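PDB 2W7A: LINE-1 retrotransposable element ORF1 protein from Homo sapiens, which binds single-stranded RNA and DNA as a nucleic acid chaperone, preferentially mobilizes its own transcript, and is essential for LINE-1 retrotransposition. Local coordinates for residues Gln27-Gln31 / Glu32-Asn36. Numbering follows the deposited sequence. Where two conformers were deposited one is given.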
# COMPACT_ATOMS: atom_id res chain seq x y z
N GLN A 27 1.07 0.48 7.82
CA GLN A 27 0.73 -0.23 9.05
C GLN A 27 -0.75 -0.07 9.38
O GLN A 27 -1.39 -1.03 9.82
CB GLN A 27 1.64 0.18 10.19
CG GLN A 27 1.34 -0.53 11.52
CD GLN A 27 1.68 -2.01 11.52
OE1 GLN A 27 2.39 -2.50 10.63
NE2 GLN A 27 1.14 -2.75 12.52
N ASP A 28 -1.32 1.09 9.12
CA ASP A 28 -2.76 1.35 9.34
C ASP A 28 -3.58 0.41 8.43
O ASP A 28 -4.57 -0.16 8.88
CB ASP A 28 -3.13 2.82 9.14
CG ASP A 28 -2.63 3.72 10.26
OD1 ASP A 28 -2.21 3.22 11.32
OD2 ASP A 28 -2.66 4.95 10.03
N ILE A 29 -3.11 0.19 7.21
CA ILE A 29 -3.84 -0.66 6.29
C ILE A 29 -3.82 -2.11 6.77
O ILE A 29 -4.84 -2.81 6.78
CB ILE A 29 -3.30 -0.56 4.82
CG1 ILE A 29 -3.68 0.83 4.29
CG2 ILE A 29 -3.86 -1.66 3.95
CD1 ILE A 29 -2.89 1.20 2.98
N ILE A 30 -2.68 -2.54 7.24
CA ILE A 30 -2.56 -3.90 7.72
C ILE A 30 -3.45 -4.11 8.97
O ILE A 30 -4.19 -5.09 9.10
CB ILE A 30 -1.09 -4.24 8.03
CG1 ILE A 30 -0.27 -4.25 6.75
CG2 ILE A 30 -0.99 -5.56 8.77
CD1 ILE A 30 1.22 -4.29 6.97
N GLN A 31 -3.39 -3.17 9.90
CA GLN A 31 -4.17 -3.28 11.13
C GLN A 31 -5.67 -3.17 10.90
O GLN A 31 -6.45 -3.81 11.61
CB GLN A 31 -3.70 -2.25 12.13
CG GLN A 31 -2.26 -2.50 12.59
CD GLN A 31 -1.74 -1.50 13.66
OE1 GLN A 31 -0.63 -1.73 14.17
NE2 GLN A 31 -2.48 -0.49 13.99
N GLU A 32 -6.07 -2.38 9.89
CA GLU A 32 -7.49 -2.20 9.60
C GLU A 32 -8.12 -3.38 8.89
O GLU A 32 -9.35 -3.57 9.01
CB GLU A 32 -7.71 -0.89 8.83
CG GLU A 32 -9.14 -0.45 8.61
CD GLU A 32 -9.28 1.01 8.13
OE1 GLU A 32 -8.30 1.83 8.31
OE2 GLU A 32 -10.38 1.33 7.58
N ASN A 33 -7.32 -4.16 8.15
CA ASN A 33 -7.83 -5.17 7.25
C ASN A 33 -7.37 -6.59 7.42
O ASN A 33 -8.12 -7.52 7.09
CB ASN A 33 -7.49 -4.78 5.80
CG ASN A 33 -8.14 -3.45 5.41
OD1 ASN A 33 -9.34 -3.41 5.06
ND2 ASN A 33 -7.36 -2.37 5.46
N PHE A 34 -6.17 -6.79 7.96
CA PHE A 34 -5.51 -8.11 7.92
C PHE A 34 -5.00 -8.49 9.32
O PHE A 34 -3.80 -8.39 9.62
CB PHE A 34 -4.35 -8.06 6.96
CG PHE A 34 -4.73 -7.60 5.57
CD1 PHE A 34 -5.81 -8.19 4.90
CD2 PHE A 34 -4.07 -6.54 4.96
CE1 PHE A 34 -6.20 -7.71 3.66
CE2 PHE A 34 -4.47 -6.10 3.67
CZ PHE A 34 -5.52 -6.67 3.05
N PRO A 35 -5.93 -8.85 10.21
CA PRO A 35 -5.55 -9.05 11.62
C PRO A 35 -4.50 -10.13 11.87
O PRO A 35 -3.77 -10.03 12.86
CB PRO A 35 -6.92 -9.36 12.30
CG PRO A 35 -7.79 -9.94 11.15
CD PRO A 35 -7.37 -9.07 9.98
N ASN A 36 -4.48 -11.19 11.08
CA ASN A 36 -3.47 -12.20 11.33
C ASN A 36 -2.10 -11.70 10.93
O ASN A 36 -1.13 -11.92 11.62
CB ASN A 36 -3.88 -13.52 10.70
CG ASN A 36 -5.09 -14.15 11.48
OD1 ASN A 36 -5.18 -14.05 12.70
ND2 ASN A 36 -5.93 -14.78 10.77
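Asn33 folds its side chain back onto Ile29 at the C-terminal end of helix 19-33, the first helix of this noncanonical RRM domain. Asn33 CG lies beside its own backbone N, anti to the carbonyl carbon (chi1 -62°), which turns the amide toward the preceding helical turn. Asn33 ND2 donates to Ile29 O at 2.9 Å, in the carbonyl plane and on a lone pair. The backbone N of Asn33 adds only a weak bond of 3.1 Å to the same Ile29 O. ND2 also reaches Thr89 O, so the amide joins the helix end to strand 88-90. With an alanine here, Thr89 O would probably lose this donor, and Ile29 O would lose its straighter side-chain donor and keep the weak bond from the backbone N. The last full turn closes where Phe34 N meets Ile30 O at 2.8 Å. Phe34 then leaves helical geometry and stands at the N-cap position of helix 35-40.

The inner side is tightly packed. Ile29 rests on Leu90 and Ile95, and the Phe34 ring on Met78, Ala81 and Leu97. The outer side is looser. There Gln31 is exposed, its chain extended. Between the two, Glu32 is partly exposed, but its carboxylate is held by Thr89 OG1 and the backbone N atoms of Lys91 and Gly92. Back on the inner side, Asn33 CB sits 3.7 Å above the centre of one face of the Phe34 ring.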